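Long-range contacts in putative S41 protease (Bacteroides fragilis NCTC 9343, PDB 3K50), which is of unknown function but probably hydrolyses peptide bonds as a family S41 protease, its peptidase domain accompanied by a PDZ domain: residues L28-M33 with R263-R268; C241-C246 with Q273-N278; A304-I309 with K324-Y329; V330-F335 with N345-N350. One frame throughout, in Å; residues are numbered along the deposited sequence. Where two conformers were deposited one is given.

Following the chain from the N terminus, residues 28-33 wait until 263-268 to complete contact 1, which closes a long excursion and ties the N-terminal region to the peptidase region. Contact 2 opens inside that span and closes after it, so the two cross; their second segments form the connecting loop and the return strand of one hairpin, joined by the salt bridge Arg-263 to Asp-274. Contacts 3 and 4 come in series: one joins helix 304-312 to the loop after strand 317-322, the other follows directly as a hairpin. Contacts 2 and 3 touch through their helices, whereas strand 342-352 brings contact 4 against both segments of contact 1.

Contact 1. Residues L28-M33 with R263-R268; sequences LWYRDM and RYSDKR
Asp-266 OD2 is gripped by two nitrogens of one guanidinium: Arg-31 NH2 lies 2.9 Å from Asp-266 OD2, and Arg-31 NE reaches the same OD2 at 3.1 Å. The grip is side-on yet falls on a single oxygen, from its syn side, and the guanidinium and carboxylate planes stand 81° apart. The other oxygen, Asp-266 OD1, sits at the edge of the Tyr-30 ring and takes the bond from its hydroxyl; the modelled separation is too short for its exact length to be trusted. Lys-267 runs extended over one face of that ring, with CD 3.8 Å from the Tyr-30 centroid in a CH-pi contact and NZ 4.0 Å from it in a cation-pi contact, while Arg-31 CG lies over the opposite face. The ammonium also bonds to the carbonyl O of Arg-24. Leu-28 has CG anti to the backbone N (chi1 -179°), which carries CD1 to within 3.6 Å of Arg-263 O. On the partner side Ser-265 OG accepts from Lys-267 N at 3.1 Å. Asp-266 and Lys-267 thus project from an ST turn overlapping a type I beta turn, in the loop joining the antiparallel strands 258-263 and 273-276.

Contact 2. Residues C241-C246 with Q273-N278; sequences CAQLLC and QDLTFN
Gln-243 NE2 donates to Thr-276 O at 2.8 Å along a nearly straight bond (174°), the acceptor lying in the plane of the glutamine amide and being met on a lone pair. The side chain reaches out fully extended from the helix, with CG anti to the backbone N (chi1 -176°), and passes Leu-275, whose CB lies 3.9 Å from Gln-243 NE2. Water 1 accepts from Gln-243 NE2 at 3.0 Å and also from Thr-276 N, bridging the two, so that with the direct bond both backbone polar groups of Thr-276 are engaged. Water 2 accepts from Asn-278 ND2 at 3.0 Å and only weakly from the glutamine. One turn further along the helix, Cys-246 O meets the edge of the Phe-277 ring 3.8 Å from CE1. Behind this shell, Thr-247 OG1 bonds to both Gln-243 O and Asn-278 N, Asn-278 OD1 takes Glu-280 N, and Tyr-315 packs edge-to-face on Phe-277. A buried amide therefore ties helix 239-249 to the end of strand 273-276 by one direct bond and by water bridges.

Contact 3. Residues A304-I309 with K324-Y329; sequences AAEMVI and KTAGEY
The first turns of helix 304-312 face an irregular loop, 324-329, nearest at Glu-306 and Thr-325, whose CA atoms are 7.2 Å apart. Gly-327 takes a positive phi of 91°, where a side chain would jam against the preceding carbonyl, and Glu-328 is the centre of an inverse gamma turn. This winding presents successive backbone N-H groups to a single side chain. Glu-306, extended beyond CG, runs antiparallel to the side chain of Thr-325 and puts its carboxylate into the bend. Glu-306 OE2 accepts from Gly-327 N at 2.7 Å on its syn side and from Thr-325 OG1, also 2.7 Å away, on its anti side. Glu-306 OE1 receives Glu-328 N at 2.9 Å, again syn, and is held as well by Gly-303 N just before the helix segment. Thr-325 OG1 has a second bond, to Phe-364 N, which helps orient the hydroxyl. Farther along, Ile-309 CD1 and Thr-325 CG2 meet tip to tip at 4.1 Å. The carboxylate of Glu-328 itself turns to a salt bridge with Arg-302. Four donors, two to each oxygen, thus fix the rotation of a buried carboxylate; three come from the loop, two of them main-chain N-H groups.

Contact 4. Residues V330-F335 with N345-N350; sequences VATKPF and NLVVCN
Val-347 swings CG1 anti to the backbone N (chi1 174°), which brings it 3.6 Å from CG2 of Val-330, the two side chains crossing at about a right angle. Phe-335 has CG anti to the carbonyl carbon (chi1 -64°), and its ring leans back over the partner strand: Val-348 CG1 lies at the ring edge, 3.8 Å from Phe-335 CE1, and Leu-346 CB is 4.1 Å from Phe-335 CD1. Trp-18 and Val-22 of helix 18-26 also touch that ring. The backbones pair as an antiparallel hairpin. Lys-333 and Leu-346 form a hydrogen-bonded pair, each N-H reaching the other's carbonyl, and Ala-331 N donates to Cys-349 O at 2.9 Å. Between these pairs the register slips by one at a classic beta bulge, where Val-348 and Cys-349 both face Ala-331. Ala-331 O accepts from Val-348 N at 2.9 Å and, weakly, from Cys-349 N at 3.5 Å. On the edge opposite this hairpin partner, Val-347 N bonds to Ser-61 OG and its carbonyl takes the N-H of Leu-28. One carbonyl thus serves two donors, one bond sound and the other weak, and the pairing of the strands continues on either side of the one-residue slip.

Contact 1. Residues L28-M33 with R263-R268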
loop_
_atom_site.group_PDB
_atom_site.type_symbol
_atom_site.label_atom_id
_atom_site.label_comp_id
_atom_site.label_asym_id
_atom_site.label_seq_id
_atom_site.Cartn_x
_atom_site.Cartn_y
_atom_site.Cartn_z
ATOM N N LEU A 28 -5.621 -5.706 -21.387
ATOM C CA LEU A 28 -6.855 -4.954 -21.503
ATOM C C LEU A 28 -6.837 -4.148 -22.776
ATOM O O LEU A 28 -7.819 -4.156 -23.535
ATOM C CB LEU A 28 -7.080 -3.979 -20.331
ATOM C CG LEU A 28 -8.368 -3.149 -20.329
ATOM C CD1 LEU A 28 -9.648 -4.000 -20.286
ATOM C CD2 LEU A 28 -8.355 -2.140 -19.202
ATOM N N TRP A 29 -5.709 -3.488 -23.017
ATOM C CA TRP A 29 -5.577 -2.547 -24.117
ATOM C C TRP A 29 -4.776 -3.104 -25.296
ATOM O O TRP A 29 -3.997 -2.412 -25.927
ATOM C CB TRP A 29 -4.896 -1.274 -23.565
ATOM C CG TRP A 29 -5.701 -0.492 -22.563
ATOM C CD1 TRP A 29 -7.008 -0.131 -22.706
ATOM C CD2 TRP A 29 -5.276 0.102 -21.308
ATOM N NE1 TRP A 29 -7.426 0.564 -21.629
ATOM C CE2 TRP A 29 -6.398 0.737 -20.757
ATOM C CE3 TRP A 29 -4.099 0.097 -20.580
ATOM C CZ2 TRP A 29 -6.361 1.419 -19.547
ATOM C CZ3 TRP A 29 -4.052 0.766 -19.370
ATOM C CH2 TRP A 29 -5.168 1.418 -18.859
ATOM N N TYR A 30 -4.957 -4.365 -25.613
ATOM C CA TYR A 30 -4.165 -4.963 -26.677
ATOM C C TYR A 30 -4.364 -4.207 -28.003
ATOM O O TYR A 30 -3.475 -4.122 -28.808
ATOM C CB TYR A 30 -4.493 -6.461 -26.833
ATOM C CG TYR A 30 -5.797 -6.771 -27.534
ATOM C CD1 TYR A 30 -6.982 -6.878 -26.836
ATOM C CD2 TYR A 30 -5.840 -6.940 -28.922
ATOM C CE1 TYR A 30 -8.184 -7.111 -27.508
ATOM C CE2 TYR A 30 -7.037 -7.189 -29.595
ATOM C CZ TYR A 30 -8.192 -7.291 -28.898
ATOM O OH TYR A 30 -9.374 -7.534 -29.575
ATOM N N ARG A 31 -5.547 -3.677 -28.246
ATOM C CA ARG A 31 -5.795 -3.001 -29.509
ATOM C C ARG A 31 -5.011 -1.699 -29.697
ATOM O O ARG A 31 -4.912 -1.183 -30.818
ATOM C CB ARG A 31 -7.284 -2.675 -29.623
ATOM C CG ARG A 31 -8.205 -3.863 -29.874
ATOM C CD ARG A 31 -9.636 -3.328 -29.991
ATOM N NE ARG A 31 -10.559 -4.395 -30.311
ATOM C CZ ARG A 31 -10.755 -4.891 -31.530
ATOM N NH1 ARG A 31 -10.091 -4.417 -32.564
ATOM N NH2 ARG A 31 -11.606 -5.888 -31.718
ATOM N N ASP A 32 -4.525 -1.157 -28.584
ATOM C CA ASP A 32 -3.823 0.113 -28.540
ATOM C C ASP A 32 -2.312 -0.069 -28.358
ATOM O O ASP A 32 -1.596 0.892 -28.119
ATOM C CB ASP A 32 -4.426 0.972 -27.419
ATOM C CG ASP A 32 -5.833 1.388 -27.722
ATOM O OD1 ASP A 32 -6.035 2.054 -28.755
ATOM O OD2 ASP A 32 -6.734 1.043 -26.937
HETATM N N MSE A 33 -1.826 -1.291 -28.501
HETATM C CA MSE A 33 -0.403 -1.486 -28.528
HETATM C C MSE A 33 0.136 -1.014 -29.863
HETATM O O MSE A 33 -0.581 -1.025 -30.860
HETATM C CB MSE A 33 -0.012 -2.970 -28.381
HETATM C CG MSE A 33 -0.324 -3.569 -27.018
HETATM SE SE MSE A 33 -0.202 -5.514 -26.977
HETATM C CE MSE A 33 1.730 -5.682 -27.385
ATOM N N ARG A 263 -14.383 -5.824 -15.966
ATOM C CA ARG A 263 -14.559 -5.912 -17.403
ATOM C C ARG A 263 -13.224 -5.961 -18.177
ATOM O O ARG A 263 -12.424 -5.014 -18.172
ATOM C CB ARG A 263 -15.447 -4.771 -17.829
ATOM C CG ARG A 263 -16.812 -4.779 -17.137
ATOM C CD ARG A 263 -17.599 -5.985 -17.571
ATOM N NE ARG A 263 -18.995 -6.020 -17.111
ATOM C CZ ARG A 263 -19.422 -6.654 -16.023
ATOM N NH1 ARG A 263 -18.583 -7.309 -15.233
ATOM N NH2 ARG A 263 -20.699 -6.634 -15.751
ATOM N N TYR A 264 -13.001 -7.119 -18.789
ATOM C CA TYR A 264 -11.800 -7.431 -19.563
ATOM C C TYR A 264 -11.961 -6.971 -21.028
ATOM O O TYR A 264 -12.978 -6.377 -21.378
ATOM C CB TYR A 264 -11.539 -8.935 -19.466
ATOM C CG TYR A 264 -11.099 -9.362 -18.079
ATOM C CD1 TYR A 264 -12.011 -9.473 -17.037
ATOM C CD2 TYR A 264 -9.791 -9.721 -17.831
ATOM C CE1 TYR A 264 -11.635 -9.872 -15.767
ATOM C CE2 TYR A 264 -9.401 -10.123 -16.531
ATOM C CZ TYR A 264 -10.333 -10.187 -15.521
ATOM O OH TYR A 264 -9.958 -10.581 -14.254
ATOM N N SER A 265 -10.990 -7.277 -21.887
ATOM C CA SER A 265 -11.023 -6.858 -23.305
ATOM C C SER A 265 -12.005 -7.748 -24.053
ATOM O O SER A 265 -12.478 -8.723 -23.495
ATOM C CB SER A 265 -9.661 -7.034 -23.956
ATOM O OG SER A 265 -9.414 -8.448 -24.223
ATOM N N ASP A 266 -12.276 -7.443 -25.317
ATOM C CA ASP A 266 -13.181 -8.279 -26.121
ATOM C C ASP A 266 -12.674 -9.692 -26.394
ATOM O O ASP A 266 -13.413 -10.483 -26.890
ATOM C CB ASP A 266 -13.649 -7.586 -27.395
ATOM C CG ASP A 266 -12.516 -7.125 -28.330
ATOM O OD1 ASP A 266 -11.389 -7.635 -28.277
ATOM O OD2 ASP A 266 -12.817 -6.223 -29.150
ATOM N N LYS A 267 -11.434 -10.007 -26.060
ATOM C CA LYS A 267 -10.911 -11.341 -26.193
ATOM C C LYS A 267 -11.059 -12.130 -24.897
ATOM O O LYS A 267 -10.744 -13.309 -24.897
ATOM C CB LYS A 267 -9.386 -11.331 -26.482
ATOM C CG LYS A 267 -8.943 -10.983 -27.911
ATOM C CD LYS A 267 -7.451 -10.786 -27.925
ATOM C CE LYS A 267 -6.872 -10.935 -29.312
ATOM N NZ LYS A 267 -5.440 -10.573 -29.330
ATOM N N ARG A 268 -11.378 -11.464 -23.778
ATOM C CA ARG A 268 -11.414 -12.131 -22.477
ATOM C C ARG A 268 -12.710 -11.889 -21.680
ATOM O O ARG A 268 -12.718 -11.755 -20.455
ATOM C CB ARG A 268 -10.154 -11.741 -21.678
ATOM C CG ARG A 268 -8.829 -12.385 -22.171
ATOM C CD ARG A 268 -8.793 -13.911 -21.858
ATOM N NE ARG A 268 -7.606 -14.626 -22.359
ATOM C CZ ARG A 268 -7.412 -15.952 -22.256
ATOM N NH1 ARG A 268 -8.304 -16.751 -21.672
ATOM N NH2 ARG A 268 -6.310 -16.503 -22.735
#

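Contact 2. Residues C241-C246 with Q273-N278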
loop_
_atom_site.group_PDB
_atom_site.type_symbol
_atom_site.label_atom_id
_atom_site.label_comp_id
_atom_site.label_asym_id
_atom_site.label_seq_id
_atom_site.Cartn_x
_atom_site.Cartn_y
_atom_site.Cartn_z
ATOM N N CYS A 241 -9.384 -9.809 -1.723
ATOM C CA CYS A 241 -9.135 -9.209 -0.409
ATOM C C CYS A 241 -9.947 -7.945 -0.286
ATOM O O CYS A 241 -10.550 -7.701 0.750
ATOM C CB CYS A 241 -7.642 -8.889 -0.199
ATOM S SG CYS A 241 -6.646 -10.390 -0.113
ATOM N N ALA A 242 -9.971 -7.146 -1.348
ATOM C CA ALA A 242 -10.730 -5.909 -1.329
ATOM C C ALA A 242 -12.248 -6.148 -1.140
ATOM O O ALA A 242 -12.886 -5.431 -0.414
ATOM C CB ALA A 242 -10.462 -5.083 -2.602
ATOM N N GLN A 243 -12.790 -7.166 -1.794
ATOM C CA GLN A 243 -14.176 -7.534 -1.659
ATOM C C GLN A 243 -14.451 -7.931 -0.240
ATOM O O GLN A 243 -15.475 -7.576 0.284
ATOM C CB GLN A 243 -14.523 -8.689 -2.615
ATOM C CG GLN A 243 -16.007 -9.071 -2.588
ATOM C CD GLN A 243 -16.321 -10.299 -3.409
ATOM O OE1 GLN A 243 -15.420 -11.076 -3.725
ATOM N NE2 GLN A 243 -17.601 -10.509 -3.714
ATOM N N LEU A 244 -13.584 -8.734 0.354
ATOM C CA LEU A 244 -13.761 -9.149 1.763
ATOM C C LEU A 244 -13.846 -7.925 2.718
ATOM O O LEU A 244 -14.815 -7.771 3.472
ATOM C CB LEU A 244 -12.618 -10.087 2.201
ATOM C CG LEU A 244 -12.565 -10.488 3.698
ATOM C CD1 LEU A 244 -13.846 -11.180 4.150
ATOM C CD2 LEU A 244 -11.366 -11.323 4.059
ATOM N N LEU A 245 -12.858 -7.033 2.600
ATOM C CA LEU A 245 -12.767 -5.802 3.389
ATOM C C LEU A 245 -14.051 -4.941 3.236
ATOM O O LEU A 245 -14.681 -4.495 4.213
ATOM C CB LEU A 245 -11.520 -5.017 2.960
ATOM C CG LEU A 245 -11.231 -3.732 3.727
ATOM C CD1 LEU A 245 -11.122 -3.974 5.309
ATOM C CD2 LEU A 245 -10.001 -3.003 3.159
ATOM N N CYS A 246 -14.451 -4.690 2.002
ATOM C CA CYS A 246 -15.665 -3.928 1.776
ATOM C C CYS A 246 -16.885 -4.537 2.360
ATOM O O CYS A 246 -17.731 -3.829 2.896
ATOM C CB CYS A 246 -15.913 -3.785 0.283
ATOM S SG CYS A 246 -14.707 -2.672 -0.539
ATOM N N GLN A 273 -16.414 -10.456 -14.310
ATOM C CA GLN A 273 -16.953 -10.833 -13.016
ATOM C C GLN A 273 -17.685 -9.709 -12.361
ATOM O O GLN A 273 -17.201 -8.573 -12.415
ATOM C CB GLN A 273 -15.853 -11.151 -12.007
ATOM C CG GLN A 273 -15.366 -12.464 -11.912
ATOM C CD GLN A 273 -14.471 -12.647 -10.680
ATOM O OE1 GLN A 273 -13.320 -12.227 -10.680
ATOM N NE2 GLN A 273 -14.997 -13.317 -9.652
ATOM N N ASP A 274 -18.782 -10.053 -11.663
ATOM C CA ASP A 274 -19.605 -9.109 -10.889
ATOM C C ASP A 274 -19.383 -9.469 -9.428
ATOM O O ASP A 274 -19.884 -10.502 -8.943
ATOM C CB ASP A 274 -21.125 -9.244 -11.211
ATOM C CG ASP A 274 -21.493 -8.706 -12.584
ATOM O OD1 ASP A 274 -20.670 -7.973 -13.067
ATOM O OD2 ASP A 274 -22.598 -8.905 -13.162
ATOM N N LEU A 275 -18.625 -8.659 -8.727
ATOM C CA LEU A 275 -18.412 -8.870 -7.283
ATOM C C LEU A 275 -19.506 -8.139 -6.520
ATOM O O LEU A 275 -19.854 -6.982 -6.812
ATOM C CB LEU A 275 -17.044 -8.369 -6.867
ATOM C CG LEU A 275 -15.827 -8.966 -7.627
ATOM C CD1 LEU A 275 -14.574 -8.420 -7.121
ATOM C CD2 LEU A 275 -15.810 -10.546 -7.585
ATOM N N THR A 276 -20.048 -8.820 -5.526
ATOM C CA THR A 276 -21.009 -8.233 -4.631
ATOM C C THR A 276 -20.484 -8.067 -3.203
ATOM O O THR A 276 -19.411 -8.578 -2.844
ATOM C CB THR A 276 -22.254 -9.142 -4.512
ATOM O OG1 THR A 276 -21.894 -10.375 -3.820
ATOM C CG2 THR A 276 -22.840 -9.413 -5.880
ATOM N N PHE A 277 -21.257 -7.338 -2.394
ATOM C CA PHE A 277 -21.057 -7.338 -0.972
ATOM C C PHE A 277 -21.547 -8.752 -0.621
ATOM O O PHE A 277 -22.741 -9.020 -0.643
ATOM C CB PHE A 277 -21.871 -6.263 -0.264
ATOM C CG PHE A 277 -21.417 -4.831 -0.517
ATOM C CD1 PHE A 277 -20.358 -4.288 0.162
ATOM C CD2 PHE A 277 -22.139 -4.013 -1.347
ATOM C CE1 PHE A 277 -19.972 -2.967 -0.044
ATOM C CE2 PHE A 277 -21.780 -2.727 -1.538
ATOM C CZ PHE A 277 -20.699 -2.189 -0.906
ATOM N N ASN A 278 -20.628 -9.677 -0.335
ATOM C CA ASN A 278 -20.994 -11.101 -0.199
ATOM C C ASN A 278 -20.869 -11.617 1.225
ATOM O O ASN A 278 -19.767 -11.932 1.675
ATOM C CB ASN A 278 -20.125 -11.916 -1.160
ATOM C CG ASN A 278 -20.494 -13.372 -1.231
ATOM O OD1 ASN A 278 -21.347 -13.912 -0.482
ATOM N ND2 ASN A 278 -19.842 -14.045 -2.164
HETATM O O HOH W 1 -19.705 -11.913 -5.318
HETATM O O HOH W 2 -17.485 -13.979 -4.025
#

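Contact 3. Residues A304-I309 with K324-Y329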
loop_
_atom_site.group_PDB
_atom_site.type_symbol
_atom_site.label_atom_id
_atom_site.label_comp_id
_atom_site.label_asym_id
_atom_site.label_seq_id
_atom_site.Cartn_x
_atom_site.Cartn_y
_atom_site.Cartn_z
ATOM N N ALA A 304 -5.893 -1.814 -5.840
ATOM C CA ALA A 304 -6.935 -2.383 -5.005
ATOM C C ALA A 304 -7.350 -1.403 -3.894
ATOM O O ALA A 304 -8.534 -1.322 -3.544
ATOM C CB ALA A 304 -6.464 -3.753 -4.423
ATOM N N ALA A 305 -6.384 -0.651 -3.335
ATOM C CA ALA A 305 -6.649 0.299 -2.254
ATOM C C ALA A 305 -7.615 1.383 -2.771
ATOM O O ALA A 305 -8.525 1.801 -2.091
ATOM C CB ALA A 305 -5.354 0.914 -1.757
ATOM N N GLU A 306 -7.421 1.779 -4.003
ATOM C CA GLU A 306 -8.259 2.799 -4.657
ATOM C C GLU A 306 -9.613 2.245 -5.058
ATOM O O GLU A 306 -10.620 2.969 -5.067
ATOM C CB GLU A 306 -7.541 3.370 -5.848
ATOM C CG GLU A 306 -6.296 4.179 -5.484
ATOM C CD GLU A 306 -5.532 4.658 -6.692
ATOM O OE1 GLU A 306 -4.764 3.839 -7.285
ATOM O OE2 GLU A 306 -5.670 5.860 -7.026
HETATM N N MSE A 307 -9.636 0.968 -5.372
HETATM C CA MSE A 307 -10.895 0.244 -5.674
HETATM C C MSE A 307 -11.835 0.243 -4.486
HETATM O O MSE A 307 -13.043 0.383 -4.652
HETATM C CB MSE A 307 -10.565 -1.183 -6.108
HETATM C CG MSE A 307 -11.769 -2.151 -6.383
HETATM SE SE MSE A 307 -12.761 -2.809 -4.777
HETATM C CE MSE A 307 -13.529 -4.684 -5.361
ATOM N N VAL A 308 -11.285 0.126 -3.286
ATOM C CA VAL A 308 -12.080 0.143 -2.096
ATOM C C VAL A 308 -12.745 1.478 -1.947
ATOM O O VAL A 308 -13.938 1.580 -1.628
ATOM C CB VAL A 308 -11.214 -0.151 -0.824
ATOM C CG1 VAL A 308 -12.031 0.144 0.427
ATOM C CG2 VAL A 308 -10.709 -1.575 -0.894
ATOM N N ILE A 309 -11.998 2.520 -2.174
ATOM C CA ILE A 309 -12.574 3.863 -2.127
ATOM C C ILE A 309 -13.646 4.044 -3.191
ATOM O O ILE A 309 -14.757 4.501 -2.909
ATOM C CB ILE A 309 -11.497 4.990 -2.311
ATOM C CG1 ILE A 309 -10.468 4.942 -1.153
ATOM C CG2 ILE A 309 -12.170 6.353 -2.483
ATOM C CD1 ILE A 309 -9.144 5.776 -1.440
ATOM N N LYS A 324 -3.217 12.954 -2.238
ATOM C CA LYS A 324 -3.869 12.271 -3.370
ATOM C C LYS A 324 -3.356 10.845 -3.613
ATOM O O LYS A 324 -2.139 10.568 -3.424
ATOM C CB LYS A 324 -3.729 13.206 -4.597
ATOM C CG LYS A 324 -4.390 12.723 -5.814
ATOM C CD LYS A 324 -4.972 13.798 -6.741
ATOM C CE LYS A 324 -4.096 14.320 -7.855
ATOM N NZ LYS A 324 -5.026 14.504 -9.109
ATOM N N THR A 325 -4.256 9.928 -3.994
ATOM C CA THR A 325 -3.926 8.521 -4.305
ATOM C C THR A 325 -3.204 8.434 -5.654
ATOM O O THR A 325 -3.075 9.414 -6.336
ATOM C CB THR A 325 -5.162 7.575 -4.265
ATOM O OG1 THR A 325 -6.092 7.911 -5.319
ATOM C CG2 THR A 325 -5.823 7.669 -2.907
ATOM N N ALA A 326 -2.740 7.240 -6.009
ATOM C CA ALA A 326 -1.846 7.035 -7.163
ATOM C C ALA A 326 -2.492 7.191 -8.536
ATOM O O ALA A 326 -1.827 7.550 -9.507
ATOM C CB ALA A 326 -1.219 5.659 -7.098
ATOM N N GLY A 327 -3.763 6.904 -8.619
ATOM C CA GLY A 327 -4.458 6.980 -9.928
ATOM C C GLY A 327 -4.478 5.675 -10.734
ATOM O O GLY A 327 -4.735 5.677 -11.946
ATOM N N GLU A 328 -4.217 4.541 -10.097
ATOM C CA GLU A 328 -4.243 3.252 -10.820
ATOM C C GLU A 328 -5.708 2.720 -10.905
ATOM O O GLU A 328 -6.141 2.007 -10.065
ATOM C CB GLU A 328 -3.257 2.247 -10.183
ATOM C CG GLU A 328 -3.038 1.007 -11.000
ATOM C CD GLU A 328 -1.937 0.191 -10.403
ATOM O OE1 GLU A 328 -0.776 0.603 -10.570
ATOM O OE2 GLU A 328 -2.243 -0.826 -9.737
ATOM N N TYR A 329 -6.456 3.092 -11.953
ATOM C CA TYR A 329 -7.897 2.824 -12.003
ATOM C C TYR A 329 -8.286 1.518 -12.713
ATOM O O TYR A 329 -9.468 1.319 -12.991
ATOM C CB TYR A 329 -8.633 4.034 -12.664
ATOM C CG TYR A 329 -8.163 4.355 -14.039
ATOM C CD1 TYR A 329 -7.101 5.234 -14.252
ATOM C CD2 TYR A 329 -8.762 3.791 -15.159
ATOM C CE1 TYR A 329 -6.673 5.531 -15.511
ATOM C CE2 TYR A 329 -8.281 4.048 -16.460
ATOM C CZ TYR A 329 -7.261 4.923 -16.639
ATOM O OH TYR A 329 -6.822 5.196 -17.927
#

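Contact 4. Residues V330-F335 with N345-N350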
loop_
_atom_site.group_PDB
_atom_site.type_symbol
_atom_site.label_atom_id
_atom_site.label_comp_id
_atom_site.label_asym_id
_atom_site.label_seq_id
_atom_site.Cartn_x
_atom_site.Cartn_y
_atom_site.Cartn_z
ATOM N N VAL A 330 -7.281 0.701 -13.067
ATOM C CA VAL A 330 -7.449 -0.589 -13.748
ATOM C C VAL A 330 -6.702 -1.627 -12.912
ATOM O O VAL A 330 -5.906 -1.242 -12.029
ATOM C CB VAL A 330 -6.944 -0.550 -15.195
ATOM C CG1 VAL A 330 -7.934 0.214 -16.114
ATOM C CG2 VAL A 330 -5.547 0.055 -15.250
ATOM N N ALA A 331 -7.014 -2.915 -13.100
ATOM C CA ALA A 331 -6.386 -3.951 -12.300
ATOM C C ALA A 331 -5.375 -4.716 -13.112
ATOM O O ALA A 331 -5.592 -4.959 -14.317
ATOM C CB ALA A 331 -7.465 -4.921 -11.755
ATOM N N THR A 332 -4.308 -5.141 -12.437
ATOM C CA THR A 332 -3.306 -5.991 -13.026
ATOM C C THR A 332 -3.444 -7.432 -12.519
ATOM O O THR A 332 -4.063 -7.683 -11.459
ATOM C CB THR A 332 -1.896 -5.511 -12.677
ATOM O OG1 THR A 332 -1.711 -5.564 -11.257
ATOM C CG2 THR A 332 -1.635 -4.019 -13.227
ATOM N N LYS A 333 -2.936 -8.372 -13.302
ATOM C CA LYS A 333 -2.806 -9.763 -12.855
ATOM C C LYS A 333 -1.363 -10.191 -13.185
ATOM O O LYS A 333 -0.760 -9.681 -14.122
ATOM C CB LYS A 333 -3.843 -10.672 -13.514
ATOM C CG LYS A 333 -4.633 -11.520 -12.516
ATOM C CD LYS A 333 -6.152 -11.295 -12.711
ATOM C CE LYS A 333 -7.006 -11.724 -11.511
ATOM N NZ LYS A 333 -8.311 -10.970 -11.493
ATOM N N PRO A 334 -0.770 -11.054 -12.354
ATOM C CA PRO A 334 0.569 -11.578 -12.634
ATOM C C PRO A 334 0.632 -12.727 -13.654
ATOM O O PRO A 334 -0.220 -13.622 -13.638
ATOM C CB PRO A 334 1.026 -12.108 -11.290
ATOM C CG PRO A 334 -0.225 -12.429 -10.558
ATOM C CD PRO A 334 -1.280 -11.499 -11.035
ATOM N N PHE A 335 1.630 -12.665 -14.541
ATOM C CA PHE A 335 1.910 -13.716 -15.493
ATOM C C PHE A 335 3.407 -13.990 -15.309
ATOM O O PHE A 335 4.213 -13.070 -15.381
ATOM C CB PHE A 335 1.572 -13.281 -16.921
ATOM C CG PHE A 335 0.115 -13.012 -17.140
ATOM C CD1 PHE A 335 -0.422 -11.770 -16.880
ATOM C CD2 PHE A 335 -0.728 -14.029 -17.580
ATOM C CE1 PHE A 335 -1.801 -11.527 -17.090
ATOM C CE2 PHE A 335 -2.088 -13.810 -17.745
ATOM C CZ PHE A 335 -2.624 -12.552 -17.457
ATOM N N ASN A 345 3.295 -8.071 -14.397
ATOM C CA ASN A 345 2.074 -7.620 -13.747
ATOM C C ASN A 345 1.386 -6.764 -14.806
ATOM O O ASN A 345 1.793 -5.631 -15.056
ATOM C CB ASN A 345 2.372 -6.854 -12.476
ATOM C CG ASN A 345 2.828 -7.780 -11.334
ATOM O OD1 ASN A 345 3.992 -7.764 -10.908
ATOM N ND2 ASN A 345 1.929 -8.626 -10.893
ATOM N N LEU A 346 0.426 -7.375 -15.504
ATOM C CA LEU A 346 -0.231 -6.754 -16.659
ATOM C C LEU A 346 -1.652 -6.243 -16.428
ATOM O O LEU A 346 -2.438 -6.924 -15.789
ATOM C CB LEU A 346 -0.252 -7.789 -17.761
ATOM C CG LEU A 346 -0.801 -7.407 -19.148
ATOM C CD1 LEU A 346 0.155 -6.466 -19.828
ATOM C CD2 LEU A 346 -0.968 -8.739 -19.976
ATOM N N VAL A 347 -1.980 -5.050 -16.925
ATOM C CA VAL A 347 -3.363 -4.565 -16.863
ATOM C C VAL A 347 -4.230 -5.544 -17.660
ATOM O O VAL A 347 -4.015 -5.743 -18.860
ATOM C CB VAL A 347 -3.530 -3.135 -17.443
ATOM C CG1 VAL A 347 -5.000 -2.722 -17.494
ATOM C CG2 VAL A 347 -2.755 -2.145 -16.645
ATOM N N VAL A 348 -5.221 -6.125 -16.996
ATOM C CA VAL A 348 -6.149 -7.084 -17.603
ATOM C C VAL A 348 -7.626 -6.603 -17.628
ATOM O O VAL A 348 -8.368 -6.903 -18.586
ATOM C CB VAL A 348 -6.051 -8.487 -16.908
ATOM C CG1 VAL A 348 -4.669 -9.099 -17.207
ATOM C CG2 VAL A 348 -6.391 -8.398 -15.409
ATOM N N CYS A 349 -8.052 -5.819 -16.647
ATOM C CA CYS A 349 -9.445 -5.354 -16.633
ATOM C C CYS A 349 -9.706 -4.027 -16.002
ATOM O O CYS A 349 -8.957 -3.541 -15.180
ATOM C CB CYS A 349 -10.364 -6.347 -15.924
ATOM S SG CYS A 349 -10.068 -6.687 -14.162
ATOM N N ASN A 350 -10.801 -3.431 -16.467
ATOM C CA ASN A 350 -11.437 -2.298 -15.823
ATOM C C ASN A 350 -12.133 -2.795 -14.562
ATOM O O ASN A 350 -12.520 -3.997 -14.460
ATOM C CB ASN A 350 -12.475 -1.660 -16.749
ATOM C CG ASN A 350 -11.862 -0.808 -17.775
ATOM O OD1 ASN A 350 -11.294 0.240 -17.465
ATOM N ND2 ASN A 350 -11.960 -1.210 -18.977
#